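Long-range contacts in rhamnose ABC transporter, rhamnose-binding protein (Actinomyces odontolyticus ATCC 17982, PDB 5BQ3), which probably binds rhamnose or a related sugar outside the cell membrane and delivers it to an ABC transporter for uptake: residues S27-F32 / G85-V90; S73-I78 / D97-A102; E253-V258 / N326-D331; N217-P222 / V243-L248; D123-F128 / G309-V314. All blocks are in the same frame, centred on the assembly; numbering follows the deposited sequence.

How the interactions relate
The chain begins in the lobe built on the six-stranded parallel sheet. Interaction 1 closes the first loop, pairing strand 29-33 with strand 88-91. Interaction 2 opens inside that loop and closes after it, so the two cross; they touch where Leu89 meets Ile78. The Cys100-Cys124 disulfide then links interaction 2 to interaction 5. Interaction 5 opens at 123-128 and closes only at 309-314, on the last strand of the same sheet. Interaction 4 is nested inside this long loop and pairs two strands of the four-stranded sheet in the other lobe. Interaction 3 opens in the same loop, closes beyond it at 326-331 and thus crosses interaction 5. It ties the chain end to helix 251-260.

Interaction 1 (S27-F32 / G85-V90); sequences SQSITF and GTNVLV
Asn87 holds CG anti to its carbonyl carbon (chi1 -58°), which carries its amide toward Ser29. Ser29 sets OG between its own backbone N and carbonyl carbon (chi1 57°), on the side of Asn87. The backbone N of Ser29 donates to Asn87 OD1 at 3.0 Å, and Ser29 OG adds a weak bond to the same oxygen. Ser29 O accepts Val88 N at 3.0 Å and, weakly, Asn87 N. The side chains of Gln28 and Asn87 cross at about a right angle, their amide planes 32° apart; Gln28 NE2 is bonded to Asp286. Further on the backbones pair as parallel strands. Thr31 N reaches Val88 O at 3.0 Å, and Val90 N reaches Thr31 O at 2.9 Å. These are neighbouring strands of the six-stranded sheet in one lobe of a type I periplasmic binding protein. Ile30, Val88, Phe32 and Val90 share one face of it. Ile30 CD1 lies 3.8 Å from Val88 CG1, and Phe32 CD2 lies 3.7 Å from Val90 CB. On the other face Thr31 OG1 passes Thr86 CG2 at 3.4 Å and bonds to Glu81. Just before strand 88-91, a side-chain carbonyl thus extends the hydrogen bonding where the Asn87 N bond is weak.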
# COMPACT_ATOMS: atom_id res chain seq x y z
N SER A 27 12.08 28.13 5.41
CA SER A 27 11.05 29.17 5.36
C SER A 27 9.77 28.69 4.65
O SER A 27 8.75 29.39 4.66
CB SER A 27 11.59 30.41 4.65
OG SER A 27 12.00 30.10 3.32
N GLN A 28 9.82 27.50 4.03
CA GLN A 28 8.72 26.91 3.25
C GLN A 28 7.77 26.08 4.12
O GLN A 28 8.15 25.62 5.20
CB GLN A 28 9.28 26.06 2.10
CG GLN A 28 10.32 26.77 1.22
CD GLN A 28 9.70 27.70 0.22
OE1 GLN A 28 9.47 28.88 0.49
NE2 GLN A 28 9.45 27.20 -0.98
N SER A 29 6.52 25.91 3.64
CA SER A 29 5.46 25.16 4.33
C SER A 29 5.05 23.88 3.58
O SER A 29 5.04 23.85 2.35
CB SER A 29 4.22 26.04 4.51
OG SER A 29 3.75 26.56 3.28
N ILE A 30 4.70 22.83 4.35
CA ILE A 30 4.27 21.52 3.83
C ILE A 30 2.90 21.16 4.43
O ILE A 30 2.66 21.39 5.62
CB ILE A 30 5.35 20.41 4.06
CG1 ILE A 30 5.02 19.12 3.27
CG2 ILE A 30 5.61 20.13 5.56
CD1 ILE A 30 6.18 18.14 3.08
N THR A 31 2.00 20.61 3.60
CA THR A 31 0.66 20.20 4.02
C THR A 31 0.36 18.80 3.48
O THR A 31 0.56 18.53 2.29
CB THR A 31 -0.40 21.24 3.63
OG1 THR A 31 -0.08 22.48 4.25
CG2 THR A 31 -1.80 20.83 4.06
N PHE A 32 -0.13 17.92 4.37
CA PHE A 32 -0.50 16.54 4.08
C PHE A 32 -2.02 16.42 4.08
O PHE A 32 -2.67 16.77 5.07
CB PHE A 32 0.13 15.57 5.11
CG PHE A 32 1.63 15.66 5.24
CD1 PHE A 32 2.22 16.57 6.12
CD2 PHE A 32 2.46 14.84 4.49
CE1 PHE A 32 3.61 16.66 6.22
CE2 PHE A 32 3.85 14.93 4.60
CZ PHE A 32 4.41 15.84 5.46
N GLY A 85 -0.92 29.89 0.37
CA GLY A 85 0.41 29.92 -0.23
C GLY A 85 1.31 28.80 0.24
O GLY A 85 2.49 29.04 0.53
N THR A 86 0.78 27.56 0.30
CA THR A 86 1.52 26.36 0.70
C THR A 86 2.50 26.02 -0.42
O THR A 86 2.14 26.08 -1.60
CB THR A 86 0.55 25.22 1.04
OG1 THR A 86 -0.38 25.67 2.04
CG2 THR A 86 1.26 23.97 1.55
N ASN A 87 3.75 25.69 -0.05
CA ASN A 87 4.82 25.40 -0.99
C ASN A 87 4.83 23.93 -1.43
O ASN A 87 5.07 23.67 -2.61
CB ASN A 87 6.17 25.78 -0.40
CG ASN A 87 6.25 27.23 -0.01
OD1 ASN A 87 6.12 27.59 1.17
ND2 ASN A 87 6.42 28.11 -0.98
N VAL A 88 4.61 22.99 -0.49
CA VAL A 88 4.60 21.55 -0.79
C VAL A 88 3.26 20.95 -0.37
O VAL A 88 2.83 21.12 0.77
CB VAL A 88 5.79 20.79 -0.12
CG1 VAL A 88 5.78 19.31 -0.51
CG2 VAL A 88 7.13 21.43 -0.45
N LEU A 89 2.61 20.23 -1.30
CA LEU A 89 1.33 19.57 -1.05
C LEU A 89 1.46 18.06 -1.27
O LEU A 89 1.78 17.62 -2.38
CB LEU A 89 0.22 20.16 -1.93
CG LEU A 89 -1.19 20.05 -1.38
CD1 LEU A 89 -1.52 21.23 -0.49
CD2 LEU A 89 -2.20 19.95 -2.49
N VAL A 90 1.25 17.28 -0.20
CA VAL A 90 1.32 15.81 -0.24
C VAL A 90 -0.12 15.29 -0.09
O VAL A 90 -0.75 15.55 0.93
CB VAL A 90 2.29 15.23 0.82
CG1 VAL A 90 2.52 13.74 0.59
CG2 VAL A 90 3.63 15.97 0.82

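Interaction 2 (S73-I78 / D97-A102); sequences SQVSFI and DAVCPA
Ile78 and Val99 meet at about a right angle. The delta carbon of Ile78 comes against the branch point of Val99, with CD1 4.0 Å from CB. The other branch of Ile78 goes to the next turn: its CG2 lies 3.9 Å from Ala102 CB and also touches Ala102 O. Ile78 CG1 is anti to the carbonyl carbon (chi1 -60°), which puts CG2 anti to the backbone N. CD1 thus reaches Val99 and also borders Ala102 CB, while CG2 lies on Ala102. Val75 uses both of its branches too: CG1 faces Ala102 CB at 4.1 Å, while CG2 lies 3.5 Å from Ala98 O. The contact lies near the N-terminal parts of helices 75-83 and 100-109, which come before and after strand 88-91 in the alternating alpha/beta fold of this lobe. Ile78 also rests on Leu89 and Ile91 of that strand. Gln74 runs extended beyond CG and crosses Val99 obliquely. Its OE1 passes Val99 CG1 at 3.6 Å. The amide itself is held elsewhere: OE1 accepts Asn94 N, and NE2 donates to Ala92 O and Pro34 O. The CB of Cys100 points away from 73-78, and its SG forms the disulfide with Cys124.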
# COMPACT_ATOMS: atom_id res chain seq x y z
N SER A 73 -14.17 15.34 -2.32
CA SER A 73 -14.18 15.84 -0.93
C SER A 73 -12.91 16.63 -0.55
O SER A 73 -12.96 17.43 0.39
CB SER A 73 -14.39 14.69 0.04
OG SER A 73 -13.35 13.73 -0.04
N GLN A 74 -11.80 16.41 -1.27
CA GLN A 74 -10.50 17.04 -1.02
C GLN A 74 -10.30 18.36 -1.79
O GLN A 74 -9.42 19.14 -1.42
CB GLN A 74 -9.36 16.08 -1.38
CG GLN A 74 -9.34 14.79 -0.56
CD GLN A 74 -8.44 13.75 -1.16
OE1 GLN A 74 -8.64 13.28 -2.29
NE2 GLN A 74 -7.45 13.32 -0.41
N VAL A 75 -11.10 18.60 -2.85
CA VAL A 75 -11.03 19.76 -3.76
C VAL A 75 -11.06 21.11 -3.00
O VAL A 75 -10.25 21.99 -3.31
CB VAL A 75 -12.15 19.70 -4.84
CG1 VAL A 75 -12.15 20.94 -5.74
CG2 VAL A 75 -12.02 18.44 -5.69
N SER A 76 -11.96 21.27 -2.01
CA SER A 76 -12.07 22.50 -1.21
C SER A 76 -10.83 22.73 -0.35
O SER A 76 -10.44 23.89 -0.15
CB SER A 76 -13.32 22.47 -0.33
OG SER A 76 -13.30 21.38 0.57
N PHE A 77 -10.19 21.65 0.14
CA PHE A 77 -8.99 21.69 0.97
C PHE A 77 -7.74 22.00 0.15
O PHE A 77 -6.85 22.68 0.67
CB PHE A 77 -8.82 20.37 1.75
CG PHE A 77 -9.89 20.16 2.79
CD1 PHE A 77 -9.78 20.72 4.06
CD2 PHE A 77 -11.04 19.44 2.49
CE1 PHE A 77 -10.78 20.55 5.01
CE2 PHE A 77 -12.05 19.27 3.43
CZ PHE A 77 -11.92 19.83 4.69
N ILE A 78 -7.67 21.52 -1.12
CA ILE A 78 -6.54 21.80 -2.02
C ILE A 78 -6.53 23.30 -2.34
O ILE A 78 -5.50 23.95 -2.17
CB ILE A 78 -6.56 20.92 -3.32
CG1 ILE A 78 -6.50 19.41 -2.99
CG2 ILE A 78 -5.42 21.31 -4.28
CD1 ILE A 78 -7.21 18.52 -4.01
N ASP A 97 -9.23 11.68 -11.17
CA ASP A 97 -9.68 12.75 -12.06
C ASP A 97 -10.37 13.92 -11.35
O ASP A 97 -10.23 15.05 -11.81
CB ASP A 97 -10.63 12.17 -13.12
CG ASP A 97 -9.98 11.43 -14.27
OD1 ASP A 97 -8.72 11.30 -14.27
OD2 ASP A 97 -10.70 10.99 -15.19
N ALA A 98 -11.13 13.66 -10.27
CA ALA A 98 -11.90 14.67 -9.54
C ALA A 98 -11.03 15.74 -8.86
O ALA A 98 -11.44 16.90 -8.80
CB ALA A 98 -12.79 14.01 -8.51
N VAL A 99 -9.86 15.35 -8.32
CA VAL A 99 -8.94 16.25 -7.62
C VAL A 99 -7.95 16.94 -8.58
O VAL A 99 -7.30 17.92 -8.20
CB VAL A 99 -8.17 15.55 -6.46
CG1 VAL A 99 -9.11 15.05 -5.37
CG2 VAL A 99 -7.28 14.42 -6.97
N CYS A 100 -7.82 16.41 -9.82
CA CYS A 100 -6.88 16.86 -10.85
C CYS A 100 -6.97 18.37 -11.19
O CYS A 100 -5.90 18.98 -11.21
CB CYS A 100 -7.01 16.01 -12.12
SG CYS A 100 -5.63 16.18 -13.27
N PRO A 101 -8.15 19.02 -11.45
CA PRO A 101 -8.13 20.47 -11.76
C PRO A 101 -7.62 21.34 -10.61
O PRO A 101 -6.95 22.34 -10.87
CB PRO A 101 -9.59 20.78 -12.08
CG PRO A 101 -10.21 19.49 -12.38
CD PRO A 101 -9.53 18.51 -11.50
N ALA A 102 -7.93 20.97 -9.35
CA ALA A 102 -7.51 21.69 -8.15
C ALA A 102 -5.99 21.56 -7.95
O ALA A 102 -5.35 22.53 -7.56
CB ALA A 102 -8.25 21.17 -6.93

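Interaction 3 (E253-V258 / N326-D331); sequences EMRSFV and NIDKYD
Arg255 and Ile327 carry this contact, which joins helix 251-260 to the end of the chain. The helix belongs to the lobe with the four-stranded sheet, in the two-lobed fold of type I periplasmic binding proteins. Segment 326-331 makes a short 3-10 turn and then runs on as loop. In the apolar part Ile327 CD1 meets Val258 CG2 tip to tip at 3.9 Å. Ile327 CG1 lies 3.8 Å from Arg255 CG, where the two side chains cross. Ile327 and Val258 also touch Phe266. The charged part is a network of Arg255, Asp328 and Asp331. Both ion pairs are long. Arg255 NH1 is 3.9 Å from Asp328 OD1. Arg255 NH2 is 3.9 Å from Asp331 OD1, which lies well out of the guanidinium plane, so that pair rests on charge alone. Asp331 OD1 also accepts a hydrogen bond from Asn252 ND2. Asp328 and Asp331 are exposed, which probably weakens both attractions. The hydrogen bonds from Arg255 are weak. The arginine chain bends at chi3 (-56°), and this turns the edge of the guanidinium to the backbone of Tyr330. Tyr330 O accepts both, in the guanidinium plane, 3.5 Å from Arg255 NH1 and 3.4 Å from Arg255 NH2.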
# COMPACT_ATOMS: atom_id res chain seq x y z
N GLU A 253 -5.35 -7.06 13.19
CA GLU A 253 -6.38 -8.07 12.94
C GLU A 253 -5.81 -9.48 12.94
O GLU A 253 -6.46 -10.42 13.40
CB GLU A 253 -7.06 -7.80 11.58
CG GLU A 253 -7.89 -6.53 11.53
CD GLU A 253 -8.52 -6.18 10.18
OE1 GLU A 253 -8.12 -6.77 9.15
OE2 GLU A 253 -9.40 -5.29 10.16
N MSE A 254 -4.57 -9.63 12.44
CA MSE A 254 -3.87 -10.90 12.26
C MSE A 254 -3.07 -11.38 13.47
O MSE A 254 -2.75 -12.56 13.52
CB MSE A 254 -2.92 -10.77 11.07
CG MSE A 254 -3.62 -10.47 9.75
SE MSE A 254 -4.79 -11.91 9.23
CE MSE A 254 -3.45 -13.00 8.54
N ARG A 255 -2.75 -10.48 14.42
CA ARG A 255 -1.95 -10.73 15.62
C ARG A 255 -2.30 -12.03 16.35
O ARG A 255 -1.40 -12.83 16.61
CB ARG A 255 -2.09 -9.56 16.61
CG ARG A 255 -0.80 -9.26 17.37
CD ARG A 255 -0.95 -8.11 18.36
NE ARG A 255 -1.42 -6.87 17.75
CZ ARG A 255 -0.65 -6.03 17.07
NH1 ARG A 255 0.63 -6.29 16.88
NH2 ARG A 255 -1.16 -4.92 16.56
N SER A 256 -3.59 -12.24 16.65
CA SER A 256 -4.10 -13.42 17.36
C SER A 256 -3.90 -14.71 16.55
O SER A 256 -3.52 -15.72 17.12
CB SER A 256 -5.57 -13.25 17.70
OG SER A 256 -6.36 -13.09 16.53
N PHE A 257 -4.14 -14.66 15.22
CA PHE A 257 -4.02 -15.80 14.32
C PHE A 257 -2.57 -16.22 14.08
O PHE A 257 -2.30 -17.40 13.85
CB PHE A 257 -4.70 -15.51 12.97
CG PHE A 257 -6.16 -15.16 13.09
CD1 PHE A 257 -7.09 -16.12 13.47
CD2 PHE A 257 -6.60 -13.87 12.81
CE1 PHE A 257 -8.44 -15.79 13.58
CE2 PHE A 257 -7.96 -13.55 12.92
CZ PHE A 257 -8.87 -14.51 13.30
N VAL A 258 -1.64 -15.25 14.14
CA VAL A 258 -0.21 -15.49 13.96
C VAL A 258 0.34 -16.23 15.20
O VAL A 258 1.15 -17.15 15.05
CB VAL A 258 0.56 -14.17 13.65
CG1 VAL A 258 2.05 -14.40 13.58
CG2 VAL A 258 0.08 -13.54 12.35
N ASN A 326 7.92 -10.11 14.49
CA ASN A 326 7.82 -8.66 14.29
C ASN A 326 6.36 -8.15 14.30
O ASN A 326 6.15 -6.94 14.16
CB ASN A 326 8.50 -8.27 12.96
CG ASN A 326 7.82 -8.75 11.70
OD1 ASN A 326 7.22 -9.83 11.66
ND2 ASN A 326 7.91 -7.96 10.64
N ILE A 327 5.37 -9.05 14.49
CA ILE A 327 3.94 -8.72 14.50
C ILE A 327 3.59 -7.67 15.59
O ILE A 327 2.80 -6.77 15.31
CB ILE A 327 3.04 -10.00 14.62
CG1 ILE A 327 1.54 -9.69 14.42
CG2 ILE A 327 3.28 -10.81 15.91
CD1 ILE A 327 1.05 -9.80 13.02
N ASP A 328 4.20 -7.77 16.79
CA ASP A 328 3.94 -6.87 17.93
C ASP A 328 4.71 -5.54 17.84
O ASP A 328 4.61 -4.72 18.76
CB ASP A 328 4.28 -7.58 19.25
CG ASP A 328 3.51 -8.86 19.51
OD1 ASP A 328 2.32 -8.93 19.14
OD2 ASP A 328 4.10 -9.79 20.10
N LYS A 329 5.46 -5.31 16.74
CA LYS A 329 6.24 -4.09 16.53
C LYS A 329 5.49 -3.07 15.65
O LYS A 329 5.97 -1.94 15.50
CB LYS A 329 7.60 -4.44 15.91
CG LYS A 329 8.54 -5.22 16.82
CD LYS A 329 9.79 -5.67 16.09
CE LYS A 329 10.70 -6.48 16.99
NZ LYS A 329 11.91 -6.95 16.26
N TYR A 330 4.32 -3.45 15.09
CA TYR A 330 3.52 -2.60 14.20
C TYR A 330 2.07 -2.46 14.69
O TYR A 330 1.46 -3.46 15.06
CB TYR A 330 3.53 -3.18 12.77
CG TYR A 330 4.91 -3.30 12.16
CD1 TYR A 330 5.48 -2.24 11.46
CD2 TYR A 330 5.65 -4.47 12.27
CE1 TYR A 330 6.75 -2.34 10.89
CE2 TYR A 330 6.91 -4.59 11.71
CZ TYR A 330 7.46 -3.53 11.00
OH TYR A 330 8.71 -3.64 10.46
N ASP A 331 1.52 -1.22 14.67
CA ASP A 331 0.15 -0.96 15.13
C ASP A 331 -0.72 -0.25 14.08
O ASP A 331 -0.86 0.98 14.11
CB ASP A 331 0.14 -0.17 16.45
CG ASP A 331 -1.21 -0.11 17.14
OD1 ASP A 331 -1.68 -1.16 17.63
OD2 ASP A 331 -1.80 0.99 17.19

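Interaction 4 (N217-P222 / V243-L248); sequences NAIVSP and VFLTGL
Ile219 and Leu245 form the close part of this contact, on the face of the sheet that meets helices 224-236 and 199-212. Leu245 sets CG anti to its backbone N (chi1 175°), and its CD1 comes back across the strands to lie 3.9 Å from Ile219 CB. Val243 CG1 follows at 4.0 Å from Ile219 CD1. Under these side chains the strands 218-221 and 244-247 run parallel with regular hydrogen bonds. Ile219 N donates to Phe244 O at 2.9 Å, and Ile219 O accepts Thr246 N at 3.1 Å. Ser221 continues the ladder, giving its N to Thr246 O and its O to Leu248 N. Gly247 CA makes a CA-H...O contact with Ser221 O; at its backbone angles (phi 145°, psi -139°) a hydrogen, where other residues carry CB, faces that oxygen. At the far end Leu248 CD1 packs on Pro222, and both residues touch Trp170.

The other end is more open to solvent. Phe244 and Asn217 are partly exposed there. Phe244 N bonds to Asn217 O at 3.1 Å, and the same oxygen sits at the edge of the Phe244 ring, 3.5 Å from CD2. Asn217 OD1 accepts the backbone N of Lys154. The two strands and helix 224-236 form a beta-alpha-beta unit. The pair is held by backbone hydrogen bonds and apolar side chains, while the hydroxyls of Ser221 and Thr246 bond outside it, to Leu158 O and Glu265 O.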
# COMPACT_ATOMS: atom_id res chain seq x y z
N ASN A 217 -3.79 -27.28 0.06
CA ASN A 217 -2.54 -27.10 0.80
C ASN A 217 -2.45 -25.70 1.41
O ASN A 217 -1.95 -25.56 2.53
CB ASN A 217 -1.33 -27.36 -0.10
CG ASN A 217 -1.12 -28.81 -0.44
OD1 ASN A 217 -1.68 -29.35 -1.40
ND2 ASN A 217 -0.27 -29.48 0.33
N ALA A 218 -2.91 -24.66 0.67
CA ALA A 218 -2.87 -23.26 1.12
C ALA A 218 -3.91 -22.37 0.43
O ALA A 218 -4.47 -22.73 -0.60
CB ALA A 218 -1.48 -22.68 0.87
N ILE A 219 -4.14 -21.18 1.03
CA ILE A 219 -5.04 -20.14 0.52
C ILE A 219 -4.26 -18.81 0.47
O ILE A 219 -3.64 -18.43 1.46
CB ILE A 219 -6.37 -20.01 1.34
CG1 ILE A 219 -7.15 -21.34 1.39
CG2 ILE A 219 -7.26 -18.89 0.78
CD1 ILE A 219 -8.16 -21.48 2.53
N VAL A 220 -4.29 -18.13 -0.69
CA VAL A 220 -3.69 -16.81 -0.90
C VAL A 220 -4.82 -15.80 -0.88
O VAL A 220 -5.75 -15.93 -1.69
CB VAL A 220 -2.84 -16.68 -2.19
CG1 VAL A 220 -2.06 -15.37 -2.21
CG2 VAL A 220 -1.90 -17.85 -2.36
N SER A 221 -4.77 -14.82 0.03
CA SER A 221 -5.82 -13.81 0.10
C SER A 221 -5.22 -12.41 -0.08
O SER A 221 -4.76 -11.81 0.90
CB SER A 221 -6.62 -13.94 1.39
OG SER A 221 -7.95 -13.51 1.17
N PRO A 222 -5.20 -11.87 -1.32
CA PRO A 222 -4.62 -10.53 -1.54
C PRO A 222 -5.60 -9.41 -1.14
O PRO A 222 -5.78 -8.44 -1.88
CB PRO A 222 -4.30 -10.54 -3.03
CG PRO A 222 -5.32 -11.45 -3.63
CD PRO A 222 -5.72 -12.45 -2.59
N VAL A 243 -4.08 -26.44 6.65
CA VAL A 243 -4.21 -25.59 5.46
C VAL A 243 -3.56 -24.24 5.81
O VAL A 243 -4.00 -23.57 6.74
CB VAL A 243 -5.68 -25.45 4.97
CG1 VAL A 243 -5.79 -24.46 3.81
CG2 VAL A 243 -6.26 -26.80 4.56
N PHE A 244 -2.50 -23.88 5.07
CA PHE A 244 -1.76 -22.64 5.27
C PHE A 244 -2.52 -21.43 4.72
O PHE A 244 -3.23 -21.56 3.72
CB PHE A 244 -0.37 -22.72 4.60
CG PHE A 244 0.57 -23.71 5.24
CD1 PHE A 244 1.41 -23.33 6.28
CD2 PHE A 244 0.63 -25.03 4.79
CE1 PHE A 244 2.28 -24.25 6.87
CE2 PHE A 244 1.50 -25.95 5.39
CZ PHE A 244 2.32 -25.55 6.42
N LEU A 245 -2.37 -20.27 5.36
CA LEU A 245 -3.02 -19.05 4.91
C LEU A 245 -2.01 -17.91 4.87
O LEU A 245 -1.36 -17.61 5.87
CB LEU A 245 -4.25 -18.69 5.75
CG LEU A 245 -4.93 -17.34 5.42
CD1 LEU A 245 -5.62 -17.37 4.07
CD2 LEU A 245 -5.89 -16.95 6.49
N THR A 246 -1.91 -17.28 3.71
CA THR A 246 -1.03 -16.15 3.47
C THR A 246 -1.74 -15.16 2.53
O THR A 246 -2.86 -15.43 2.06
CB THR A 246 0.35 -16.63 2.97
OG1 THR A 246 1.24 -15.53 2.93
CG2 THR A 246 0.29 -17.31 1.61
N GLY A 247 -1.11 -14.03 2.29
CA GLY A 247 -1.63 -12.98 1.44
C GLY A 247 -1.26 -11.62 1.97
O GLY A 247 -0.13 -11.42 2.45
N LEU A 248 -2.20 -10.67 1.90
CA LEU A 248 -2.01 -9.30 2.37
C LEU A 248 -2.97 -9.00 3.51
O LEU A 248 -4.18 -9.07 3.31
CB LEU A 248 -2.17 -8.29 1.22
CG LEU A 248 -1.35 -8.55 -0.05
CD1 LEU A 248 -1.92 -7.81 -1.21
CD2 LEU A 248 0.12 -8.18 0.14

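Interaction 5 (D123-F128 / G309-V314); sequences DCRDLF and GENKTV
Asn311 O is approached by two groups. Arg125 NH2 donates to it at 2.9 Å, with the oxygen in the guanidinium plane and the N-H pointing nearly straight at it (165°). Thr313 OG1 lies 3.1 Å from the same oxygen and may bond to it as well. Arg125 reaches this place because its CG sits between the backbone N and the carbonyl carbon (chi1 81°) and its chain then bends at chi2 (-73°). Its NE makes a salt bridge with Asp119, so the guanidinium is fixed through both NE and NH2. A water joins Arg125 NH1 to Asn311 OD1 by weak bonds.

Lys312 stretches out along the backbone of 125-126. Its CD passes Asp126 O at 3.5 Å, and its NZ holds a water at 3.0 Å that also bonds to Arg125 O. A second water links NZ, weakly, to Asp126 O. Beyond this the segments pair as parallel strands. Phe128 N donates to Lys312 O at 2.9 Å, and Phe128 O accepts Val314 N at 2.8 Å. Phe128 and Thr313 lie side by side, Phe128 CD2 3.6 Å from Thr313 CG2. Leu127 CD2 and Val314 CG2 touch on the other face, where Leu127 also meets helix 271-287.

Strand 313-315 is an edge of the six-stranded sheet, supplied by chain that follows the other lobe. Arg125 and Lys312 bring like charges fairly near. Asp119 pairs with Arg125 and probably balances its charge; Asp126 is engaged by Arg107, so any effect on Lys312 would be distant. Water carries Lys312 NZ to two backbone carbonyls.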
# COMPACT_ATOMS: atom_id res chain seq x y z
N ASP A 123 -0.94 14.28 -15.25
CA ASP A 123 -0.70 15.71 -15.42
C ASP A 123 -1.10 16.61 -14.22
O ASP A 123 -1.03 17.84 -14.35
CB ASP A 123 -1.39 16.23 -16.71
CG ASP A 123 -2.88 15.92 -16.89
OD1 ASP A 123 -3.47 15.28 -15.98
OD2 ASP A 123 -3.44 16.29 -17.94
N CYS A 124 -1.46 16.04 -13.05
CA CYS A 124 -1.86 16.85 -11.89
C CYS A 124 -0.82 16.82 -10.76
O CYS A 124 -1.06 17.45 -9.73
CB CYS A 124 -3.24 16.45 -11.35
SG CYS A 124 -4.11 15.20 -12.33
N ARG A 125 0.31 16.12 -10.94
CA ARG A 125 1.32 16.05 -9.89
C ARG A 125 2.74 16.06 -10.47
O ARG A 125 2.95 15.70 -11.63
CB ARG A 125 1.09 14.82 -8.97
CG ARG A 125 1.60 13.47 -9.48
CD ARG A 125 0.77 12.89 -10.60
NE ARG A 125 1.06 11.48 -10.80
CZ ARG A 125 2.05 11.00 -11.56
NH1 ARG A 125 2.85 11.84 -12.21
NH2 ARG A 125 2.23 9.70 -11.68
N ASP A 126 3.69 16.48 -9.63
CA ASP A 126 5.11 16.56 -9.97
C ASP A 126 5.80 15.23 -9.75
O ASP A 126 6.79 14.94 -10.43
CB ASP A 126 5.79 17.67 -9.14
CG ASP A 126 5.28 19.07 -9.43
OD1 ASP A 126 5.64 19.62 -10.49
OD2 ASP A 126 4.55 19.61 -8.58
N LEU A 127 5.27 14.42 -8.80
CA LEU A 127 5.81 13.11 -8.39
C LEU A 127 4.74 12.26 -7.69
O LEU A 127 3.88 12.80 -7.00
CB LEU A 127 6.98 13.36 -7.41
CG LEU A 127 8.29 12.59 -7.61
CD1 LEU A 127 8.94 12.91 -8.96
CD2 LEU A 127 9.28 12.95 -6.53
N PHE A 128 4.83 10.93 -7.86
CA PHE A 128 3.96 9.95 -7.19
C PHE A 128 4.82 8.99 -6.37
O PHE A 128 5.81 8.46 -6.88
CB PHE A 128 3.04 9.20 -8.17
CG PHE A 128 2.27 8.03 -7.57
CD1 PHE A 128 1.43 8.21 -6.47
CD2 PHE A 128 2.37 6.76 -8.12
CE1 PHE A 128 0.74 7.13 -5.92
CE2 PHE A 128 1.67 5.68 -7.57
CZ PHE A 128 0.85 5.87 -6.47
N GLY A 309 11.29 6.71 -11.20
CA GLY A 309 11.06 5.78 -12.30
C GLY A 309 10.11 6.31 -13.35
O GLY A 309 9.86 7.52 -13.41
N GLU A 310 9.57 5.40 -14.18
CA GLU A 310 8.63 5.72 -15.26
C GLU A 310 7.31 6.27 -14.68
O GLU A 310 6.89 5.86 -13.60
CB GLU A 310 8.38 4.51 -16.18
CG GLU A 310 7.84 3.25 -15.50
CD GLU A 310 8.89 2.26 -15.02
OE1 GLU A 310 9.66 2.60 -14.10
OE2 GLU A 310 8.91 1.13 -15.55
N ASN A 311 6.70 7.23 -15.41
CA ASN A 311 5.45 7.94 -15.08
C ASN A 311 5.62 8.73 -13.75
O ASN A 311 4.67 8.83 -12.96
CB ASN A 311 4.24 6.98 -15.04
CG ASN A 311 2.89 7.65 -15.14
OD1 ASN A 311 2.60 8.41 -16.07
ND2 ASN A 311 2.02 7.36 -14.18
N LYS A 312 6.83 9.30 -13.53
CA LYS A 312 7.25 10.10 -12.35
C LYS A 312 6.89 9.37 -11.03
O LYS A 312 6.40 10.01 -10.09
CB LYS A 312 6.61 11.50 -12.40
CG LYS A 312 7.06 12.36 -13.57
CD LYS A 312 6.26 13.65 -13.62
CE LYS A 312 6.68 14.53 -14.76
NZ LYS A 312 5.91 15.80 -14.77
N THR A 313 7.12 8.05 -10.97
CA THR A 313 6.79 7.21 -9.82
C THR A 313 8.04 6.77 -9.05
O THR A 313 9.01 6.31 -9.65
CB THR A 313 5.94 5.99 -10.28
OG1 THR A 313 4.80 6.46 -10.99
CG2 THR A 313 5.47 5.12 -9.11
N VAL A 314 7.98 6.90 -7.71
CA VAL A 314 9.02 6.50 -6.75
C VAL A 314 8.46 5.36 -5.90
O VAL A 314 7.37 5.50 -5.34
CB VAL A 314 9.50 7.70 -5.88
CG1 VAL A 314 10.59 7.27 -4.90
CG2 VAL A 314 9.98 8.87 -6.74
O HOH W 1 3.45 11.02 -15.16
O HOH W 2 2.94 15.97 -14.61
O HOH W 3 7.92 16.57 -12.29